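PDB 3HUT: putative branched-chain amino acid ABC transporter from Rhodospirillum rubrum ATCC 11170, which probably serves as the extracellular or periplasmic binding receptor that captures branched-chain amino acids for an ABC transporter. Local coordinates for residues T62-F67 against M86-I91; L7-P12 against D284-M289; S53-D58 against G78-T83. All coordinates share one frame; numbering follows the deposited sequence.

Contact 1: T62-F67 against M86-I91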
loop_
_atom_site.group_PDB
_atom_site.type_symbol
_atom_site.label_atom_id
_atom_site.label_comp_id
_atom_site.label_asym_id
_atom_site.label_seq_id
_atom_site.Cartn_x
_atom_site.Cartn_y
_atom_site.Cartn_z
ATOM N N THR A 62 -17.636 18.252 -6.122
ATOM C CA THR A 62 -17.793 19.657 -5.782
ATOM C C THR A 62 -16.566 20.108 -4.996
ATOM O O THR A 62 -16.145 21.258 -5.105
ATOM C CB THR A 62 -19.123 19.943 -5.009
ATOM O OG1 THR A 62 -18.841 20.530 -3.734
ATOM C CG2 THR A 62 -19.928 18.682 -4.846
ATOM N N ILE A 63 -15.962 19.196 -4.235
ATOM C CA ILE A 63 -14.754 19.541 -3.488
ATOM C C ILE A 63 -13.638 19.882 -4.479
ATOM O O ILE A 63 -12.914 20.869 -4.304
ATOM C CB ILE A 63 -14.264 18.370 -2.609
ATOM C CG1 ILE A 63 -15.268 18.096 -1.486
ATOM C CG2 ILE A 63 -12.884 18.693 -2.036
ATOM C CD1 ILE A 63 -15.479 19.265 -0.553
ATOM N N ALA A 64 -13.509 19.058 -5.518
ATOM C CA ALA A 64 -12.487 19.252 -6.542
ATOM C C ALA A 64 -12.649 20.592 -7.255
ATOM O O ALA A 64 -11.668 21.288 -7.505
ATOM C CB ALA A 64 -12.538 18.111 -7.549
ATOM N N ARG A 65 -13.886 20.944 -7.591
ATOM C CA ARG A 65 -14.165 22.210 -8.260
ATOM C C ARG A 65 -13.705 23.340 -7.336
ATOM O O ARG A 65 -13.090 24.308 -7.779
ATOM C CB ARG A 65 -15.671 22.370 -8.500
ATOM C CG ARG A 65 -16.380 22.893 -7.253
ATOM C CD ARG A 65 -17.889 22.909 -7.301
ATOM N NE ARG A 65 -18.426 23.105 -5.955
ATOM C CZ ARG A 65 -18.142 24.146 -5.174
ATOM N NH1 ARG A 65 -17.323 25.099 -5.605
ATOM N NH2 ARG A 65 -18.674 24.234 -3.959
ATOM N N ALA A 66 -14.024 23.204 -6.049
ATOM C CA ALA A 66 -13.679 24.207 -5.047
ATOM C C ALA A 66 -12.172 24.434 -4.934
ATOM O O ALA A 66 -11.716 25.577 -4.903
ATOM C CB ALA A 66 -14.260 23.804 -3.684
ATOM N N PHE A 67 -11.401 23.350 -4.860
ATOM C CA PHE A 67 -9.949 23.469 -4.766
ATOM C C PHE A 67 -9.373 24.098 -6.033
ATOM O O PHE A 67 -8.451 24.913 -5.973
ATOM C CB PHE A 67 -9.294 22.100 -4.562
ATOM C CG PHE A 67 -9.454 21.536 -3.174
ATOM C CD1 PHE A 67 -9.560 22.372 -2.069
ATOM C CD2 PHE A 67 -9.438 20.158 -2.973
ATOM C CE1 PHE A 67 -9.646 21.841 -0.779
ATOM C CE2 PHE A 67 -9.521 19.618 -1.690
ATOM C CZ PHE A 67 -9.626 20.457 -0.592
HETATM N N MSE A 86 -10.892 8.749 -8.224
HETATM C CA MSE A 86 -11.021 8.867 -9.671
HETATM C C MSE A 86 -12.074 9.901 -10.065
HETATM O O MSE A 86 -11.876 10.663 -11.005
HETATM C CB MSE A 86 -11.348 7.501 -10.270
HETATM C CG MSE A 86 -10.209 6.507 -10.102
HETATM SE SE MSE A 86 -10.620 4.726 -10.722
HETATM C CE MSE A 86 -10.614 5.057 -12.624
ATOM N N ALA A 87 -13.190 9.926 -9.341
ATOM C CA ALA A 87 -14.250 10.894 -9.612
ATOM C C ALA A 87 -13.665 12.306 -9.550
ATOM O O ALA A 87 -13.877 13.122 -10.446
ATOM C CB ALA A 87 -15.364 10.748 -8.590
ATOM N N ALA A 88 -12.922 12.594 -8.487
ATOM C CA ALA A 88 -12.308 13.906 -8.344
ATOM C C ALA A 88 -11.135 14.022 -9.318
ATOM O O ALA A 88 -10.870 15.093 -9.868
ATOM C CB ALA A 88 -11.827 14.102 -6.910
ATOM N N GLY A 89 -10.443 12.906 -9.532
ATOM C CA GLY A 89 -9.301 12.895 -10.430
ATOM C C GLY A 89 -9.609 13.386 -11.836
ATOM O O GLY A 89 -8.793 14.078 -12.446
ATOM N N SER A 90 -10.784 13.038 -12.350
ATOM C CA SER A 90 -11.175 13.452 -13.696
ATOM C C SER A 90 -11.168 14.971 -13.823
ATOM O O SER A 90 -10.750 15.521 -14.846
ATOM C CB SER A 90 -12.562 12.901 -14.032
ATOM O OG SER A 90 -12.558 11.485 -13.975
ATOM N N ILE A 91 -11.631 15.641 -12.773
ATOM C CA ILE A 91 -11.671 17.098 -12.730
ATOM C C ILE A 91 -10.256 17.668 -12.623
ATOM O O ILE A 91 -9.873 18.557 -13.384
ATOM C CB ILE A 91 -12.506 17.578 -11.526
ATOM C CG1 ILE A 91 -13.982 17.241 -11.769
ATOM C CG2 ILE A 91 -12.303 19.078 -11.303
ATOM C CD1 ILE A 91 -14.892 17.543 -10.595
#
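Ala64 sets its methyl into the side of Ile91, and this pair accounts for most of the surface buried where helix 57-69 runs beside helix 82-95. The short segments cross at -34°, with their axes approaching to 8.9 Å. Where the backbones come nearest, two alanines lie at the closest approach, Ala64 CA being 5.6 Å from Ala88 CA, a distance that small side chains permit.

Ala64 CB points at the neighbouring helix and meets two branches of Ile91, CG2 at 3.9 Å and CD1 also at 3.9 Å. Ile91 reaches it because its CG1 branch stands anti to the carbonyl carbon (chi1 -69°), which leaves CG2 beside that carbon; the extended CG1-CD1 arm then carries CD1 alongside the same methyl. The alanine thus fits against the fork of the isoleucine. Deeper in, Ala88 CB touches Ala64 CB at 4.1 Å, methyl against methyl. Tyr92 of helix 82-95 adds to the cover of Ala64, and Arg61 of helix 57-69 touches Ile91.

Ile63 and Phe67 turn to strand 46-52, so the helix is attached to the sheet as well as to its neighbour. Between the two segments the contact is essentially apolar, its side-chain contacts all between carbons and without polar pairing, and its fit therefore rests on shape and on the exclusion of water.

Contact 2: L7-P12 against D284-M289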
loop_
_atom_site.group_PDB
_atom_site.type_symbol
_atom_site.label_atom_id
_atom_site.label_comp_id
_atom_site.label_asym_id
_atom_site.label_seq_id
_atom_site.Cartn_x
_atom_site.Cartn_y
_atom_site.Cartn_z
ATOM N N LEU A 7 -2.273 23.454 0.383
ATOM C CA LEU A 7 -2.497 22.147 -0.221
ATOM C C LEU A 7 -3.900 21.744 0.215
ATOM O O LEU A 7 -4.308 22.031 1.341
ATOM C CB LEU A 7 -1.501 21.107 0.303
ATOM C CG LEU A 7 -0.026 21.283 -0.064
ATOM C CD1 LEU A 7 0.785 20.218 0.657
ATOM C CD2 LEU A 7 0.156 21.172 -1.574
ATOM N N GLY A 8 -4.647 21.102 -0.671
ATOM C CA GLY A 8 -5.977 20.667 -0.297
ATOM C C GLY A 8 -5.889 19.203 0.077
ATOM O O GLY A 8 -4.963 18.515 -0.343
ATOM N N TYR A 9 -6.816 18.724 0.893
ATOM C CA TYR A 9 -6.816 17.317 1.256
ATOM C C TYR A 9 -8.263 16.871 1.389
ATOM O O TYR A 9 -8.959 17.279 2.317
ATOM C CB TYR A 9 -6.067 17.095 2.578
ATOM C CG TYR A 9 -5.603 15.664 2.815
ATOM C CD1 TYR A 9 -4.505 15.397 3.639
ATOM C CD2 TYR A 9 -6.247 14.581 2.210
ATOM C CE1 TYR A 9 -4.051 14.090 3.846
ATOM C CE2 TYR A 9 -5.803 13.272 2.412
ATOM C CZ TYR A 9 -4.702 13.036 3.228
ATOM O OH TYR A 9 -4.240 11.750 3.407
ATOM N N GLU A 10 -8.727 16.072 0.434
ATOM C CA GLU A 10 -10.086 15.559 0.498
ATOM C C GLU A 10 -9.986 14.156 1.084
ATOM O O GLU A 10 -9.177 13.339 0.635
ATOM C CB GLU A 10 -10.742 15.526 -0.888
ATOM C CG GLU A 10 -9.954 14.794 -1.971
ATOM C CD GLU A 10 -10.738 14.680 -3.270
ATOM O OE1 GLU A 10 -11.649 13.829 -3.345
ATOM O OE2 GLU A 10 -10.455 15.453 -4.213
ATOM N N LEU A 11 -10.797 13.896 2.106
ATOM C CA LEU A 11 -10.811 12.608 2.788
ATOM C C LEU A 11 -12.140 12.390 3.509
ATOM O O LEU A 11 -12.855 13.345 3.826
ATOM C CB LEU A 11 -9.656 12.525 3.798
ATOM C CG LEU A 11 -9.279 13.763 4.625
ATOM C CD1 LEU A 11 -10.512 14.478 5.132
ATOM C CD2 LEU A 11 -8.389 13.345 5.783
ATOM N N PRO A 12 -12.489 11.125 3.769
ATOM C CA PRO A 12 -13.745 10.800 4.453
ATOM C C PRO A 12 -13.709 10.944 5.972
ATOM O O PRO A 12 -13.022 10.190 6.656
ATOM C CB PRO A 12 -14.010 9.366 4.003
ATOM C CG PRO A 12 -12.630 8.794 3.896
ATOM C CD PRO A 12 -11.848 9.911 3.229
ATOM N N ASP A 284 3.308 9.006 4.437
ATOM C CA ASP A 284 4.208 9.123 3.294
ATOM C C ASP A 284 3.638 10.001 2.186
ATOM O O ASP A 284 4.381 10.723 1.518
ATOM C CB ASP A 284 4.541 7.739 2.717
ATOM C CG ASP A 284 5.624 7.022 3.504
ATOM O OD1 ASP A 284 6.144 7.609 4.477
ATOM O OD2 ASP A 284 5.956 5.867 3.144
ATOM N N ALA A 285 2.325 9.939 1.982
ATOM C CA ALA A 285 1.704 10.741 0.937
ATOM C C ALA A 285 1.979 12.217 1.208
ATOM O O ALA A 285 2.429 12.951 0.319
ATOM C CB ALA A 285 0.198 10.473 0.882
ATOM N N VAL A 286 1.719 12.650 2.438
ATOM C CA VAL A 286 1.955 14.038 2.810
ATOM C C VAL A 286 3.440 14.385 2.660
ATOM O O VAL A 286 3.792 15.434 2.113
ATOM C CB VAL A 286 1.500 14.309 4.263
ATOM C CG1 VAL A 286 1.915 15.706 4.688
ATOM C CG2 VAL A 286 -0.019 14.156 4.370
ATOM N N GLY A 287 4.308 13.500 3.144
ATOM C CA GLY A 287 5.736 13.741 3.036
ATOM C C GLY A 287 6.215 13.824 1.597
ATOM O O GLY A 287 7.063 14.652 1.263
ATOM N N ILE A 288 5.692 12.955 0.741
ATOM C CA ILE A 288 6.071 12.963 -0.667
ATOM C C ILE A 288 5.662 14.294 -1.292
ATOM O O ILE A 288 6.431 14.905 -2.043
ATOM C CB ILE A 288 5.392 11.796 -1.435
ATOM C CG1 ILE A 288 6.019 10.465 -0.998
ATOM C CG2 ILE A 288 5.547 11.995 -2.953
ATOM C CD1 ILE A 288 5.356 9.225 -1.578
HETATM N N MSE A 289 4.449 14.735 -0.974
HETATM C CA MSE A 289 3.927 15.996 -1.494
HETATM C C MSE A 289 4.769 17.183 -1.027
HETATM O O MSE A 289 5.184 18.018 -1.832
HETATM C CB MSE A 289 2.476 16.182 -1.039
HETATM C CG MSE A 289 1.814 17.467 -1.519
HETATM SE SE MSE A 289 1.561 17.534 -3.441
HETATM C CE MSE A 289 -0.097 16.536 -3.558
#
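Leu7 and selenomethionine Met289 pack together where strand 5-11, an inner strand of the parallel sheet in the N-terminal lobe, meets helix 277-296. The sheet, with strand order 2-1-3-4-5, belongs to the Rossmann-like alpha/beta fold of type I periplasmic binding proteins, and the helix comes from far along the chain, 272 residues away at the nearest ends of the two segments.

The tight part lies at Leu7. Leu7 CD1 comes within 3.7 Å of Met289 CG, and the other branch, CD2, stands a little farther from the same carbon. The leucine and the selenomethionine run antiparallel alongside one another. In Met289, CG is anti to the backbone N (chi1 -180°), which sends it out toward the strand, and the chain then bends at both following torsions. Leu77 of strand 73-78 and Leu305 and Leu309 of helix 302-310 also pack on Met289.

Nearer the C-terminal end of the strand the fit is looser, although it too is buried and has no solvent side. Here the tyrosine and valine side chains of Tyr9 and Val286 are set roughly perpendicular, with a single close approach, and Phe24 and Pro102 also lean on the tyrosine. Asp284, two residues before Val286, forms hydrogen bonds through OD1 with Val318 N and through OD2 with Thr319 OG1, tying the helix to a following loop. With Val286 CG1 anti to the backbone N (chi1 173°), its other methyl is the one presented to the ring: Val286 CG2 meets Tyr9 CE1 obliquely at 4.1 Å.

Contact 3: S53-D58 against G78-T83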
loop_
_atom_site.group_PDB
_atom_site.type_symbol
_atom_site.label_atom_id
_atom_site.label_comp_id
_atom_site.label_asym_id
_atom_site.label_seq_id
_atom_site.Cartn_x
_atom_site.Cartn_y
_atom_site.Cartn_z
ATOM N N SER A 53 -15.023 14.525 2.201
ATOM C CA SER A 53 -15.592 13.982 0.975
ATOM C C SER A 53 -16.717 12.979 1.242
ATOM O O SER A 53 -17.485 12.649 0.338
ATOM C CB SER A 53 -14.507 13.283 0.161
ATOM O OG SER A 53 -14.144 12.059 0.781
ATOM N N ARG A 54 -16.794 12.488 2.477
ATOM C CA ARG A 54 -17.803 11.504 2.873
ATOM C C ARG A 54 -17.700 10.231 2.035
ATOM O O ARG A 54 -18.614 9.404 2.037
ATOM C CB ARG A 54 -19.213 12.085 2.719
ATOM C CG ARG A 54 -19.448 13.380 3.474
ATOM C CD ARG A 54 -20.915 13.521 3.855
ATOM N NE ARG A 54 -21.804 13.395 2.703
ATOM C CZ ARG A 54 -21.937 14.319 1.761
ATOM N NH1 ARG A 54 -21.238 15.443 1.837
ATOM N NH2 ARG A 54 -22.768 14.121 0.747
ATOM N N ASP A 55 -16.577 10.070 1.341
ATOM C CA ASP A 55 -16.365 8.920 0.466
ATOM C C ASP A 55 -17.525 8.864 -0.521
ATOM O O ASP A 55 -18.028 7.792 -0.861
ATOM C CB ASP A 55 -16.290 7.614 1.265
ATOM C CG ASP A 55 -15.758 6.456 0.429
ATOM O OD1 ASP A 55 -14.816 6.692 -0.355
ATOM O OD2 ASP A 55 -16.259 5.317 0.558
ATOM N N ASP A 56 -17.943 10.045 -0.963
ATOM C CA ASP A 56 -19.048 10.184 -1.909
ATOM C C ASP A 56 -18.547 10.844 -3.190
ATOM O O ASP A 56 -17.992 11.941 -3.156
ATOM C CB ASP A 56 -20.154 11.029 -1.267
ATOM C CG ASP A 56 -21.349 11.218 -2.174
ATOM O OD1 ASP A 56 -21.283 12.064 -3.091
ATOM O OD2 ASP A 56 -22.353 10.506 -1.971
ATOM N N ALA A 57 -18.742 10.169 -4.319
ATOM C CA ALA A 57 -18.283 10.681 -5.605
ATOM C C ALA A 57 -18.769 12.094 -5.913
ATOM O O ALA A 57 -17.973 12.958 -6.287
ATOM C CB ALA A 57 -18.695 9.729 -6.720
ATOM N N ASP A 58 -20.067 12.339 -5.758
ATOM C CA ASP A 58 -20.602 13.665 -6.045
ATOM C C ASP A 58 -20.030 14.731 -5.123
ATOM O O ASP A 58 -19.790 15.858 -5.548
ATOM C CB ASP A 58 -22.131 13.666 -5.957
ATOM C CG ASP A 58 -22.776 12.833 -7.047
ATOM O OD1 ASP A 58 -22.354 12.959 -8.216
ATOM O OD2 ASP A 58 -23.706 12.059 -6.738
ATOM N N GLY A 78 -5.189 13.430 -2.060
ATOM C CA GLY A 78 -6.516 12.986 -2.399
ATOM C C GLY A 78 -7.251 11.697 -2.282
ATOM O O GLY A 78 -7.176 10.809 -3.108
ATOM N N ASP A 79 -8.105 11.690 -1.286
ATOM C CA ASP A 79 -8.992 10.592 -1.020
ATOM C C ASP A 79 -8.637 9.144 -0.920
ATOM O O ASP A 79 -7.781 8.591 -1.588
ATOM C CB ASP A 79 -10.222 10.739 -1.909
ATOM C CG ASP A 79 -11.437 11.236 -1.124
ATOM O OD1 ASP A 79 -11.794 10.551 -0.143
ATOM O OD2 ASP A 79 -12.032 12.293 -1.464
ATOM N N PHE A 80 -9.377 8.567 -0.002
ATOM C CA PHE A 80 -9.295 7.202 0.405
ATOM C C PHE A 80 -9.568 6.109 -0.631
ATOM O O PHE A 80 -8.693 5.297 -0.930
ATOM C CB PHE A 80 -10.242 7.062 1.572
ATOM C CG PHE A 80 -10.329 5.713 2.067
ATOM C CD1 PHE A 80 -9.233 5.148 2.682
ATOM C CD2 PHE A 80 -11.471 4.960 1.851
ATOM C CE1 PHE A 80 -9.257 3.839 3.076
ATOM C CE2 PHE A 80 -11.511 3.646 2.239
ATOM C CZ PHE A 80 -10.400 3.078 2.853
ATOM N N SER A 81 -10.786 6.070 -1.159
ATOM C CA SER A 81 -11.146 5.038 -2.126
ATOM C C SER A 81 -10.718 5.362 -3.546
ATOM O O SER A 81 -10.569 6.528 -3.914
ATOM C CB SER A 81 -12.655 4.795 -2.117
ATOM O OG SER A 81 -13.342 5.912 -2.651
ATOM N N SER A 82 -10.533 4.319 -4.345
ATOM C CA SER A 82 -10.150 4.499 -5.735
ATOM C C SER A 82 -11.296 5.175 -6.483
ATOM O O SER A 82 -11.080 6.114 -7.250
ATOM C CB SER A 82 -9.826 3.144 -6.374
ATOM O OG SER A 82 -8.558 2.678 -5.940
ATOM N N THR A 83 -12.517 4.706 -6.243
ATOM C CA THR A 83 -13.692 5.269 -6.908
ATOM C C THR A 83 -13.833 6.772 -6.706
ATOM O O THR A 83 -14.053 7.516 -7.658
ATOM C CB THR A 83 -14.994 4.602 -6.418
ATOM O OG1 THR A 83 -14.972 3.211 -6.748
ATOM C CG2 THR A 83 -16.203 5.247 -7.084
HETATM O O HOH W 1 -12.623 7.997 -0.293
#
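Two loops run side by side here, Ser53 CA 7.7 Å from Asp79 CA and Asp55 CA 7.0 Å from Ser81 CA, with Asp55 in the left-handed region and Asp79 also at positive phi. Ser53 OG donates to the syn lone pair of Asp79 OD1 at 2.9 Å, while accepting from the backbone N of Asp55 in an ST turn. The anti lone pair of Asp79 OD1 takes Phe80 N at 3.1 Å. Farther along, Ser81 OG gives its proton to the syn lone pair of Asp55 OD1 at 2.8 Å; with CG anti to the backbone N (chi1 -167°), the carboxylate of Asp55 swings across to meet it. A water joins the two bonds, donating to Asp55 OD1 and Asp79 OD1 and accepting from Ser81 N at 2.8 Å. It probably eases the proximity of the two carboxylates. An alanine in place of Asp79 has no carboxylate, and Ser53 OG and Phe80 N would probably be left without their common acceptor and the two loops less firmly joined.

Ser81 OG also accepts from Val84 N as the N-cap of helix 82-95, as Asp56 caps helix 57-69 through Gln59 N. Such beta-to-alpha loops at the C-terminal ends of parallel strands, each leading into a capped helix, are typical of the Rossmann-like lobe of periplasmic binding proteins, where they generally border the interlobe cleft, as they probably do here.

In the fold
All three contacts lie in the N-terminal lobe and differ with depth. Contact 2 is core: it fastens a late helix to strand 5-11, the first of the chain, entirely through buried apolar side chains. Contact 1, partly buried, is also apolar but joins two helices on the outer side. Contact 3 uses the same two helices, 57-69 and 82-95, at their N-terminal starts and the loops before them, and there the chemistry turns to carboxylates, hydroxyls and a water. Ala87 CB against Ala57 CB (4.0 Å) links contacts 1 and 3. Phe67 CZ meets Gly8 CA at 3.7 Å between contacts 1 and 2, whereas sheet-like backbone pairing from Glu10 and Leu11 leads from contact 2 into contact 3.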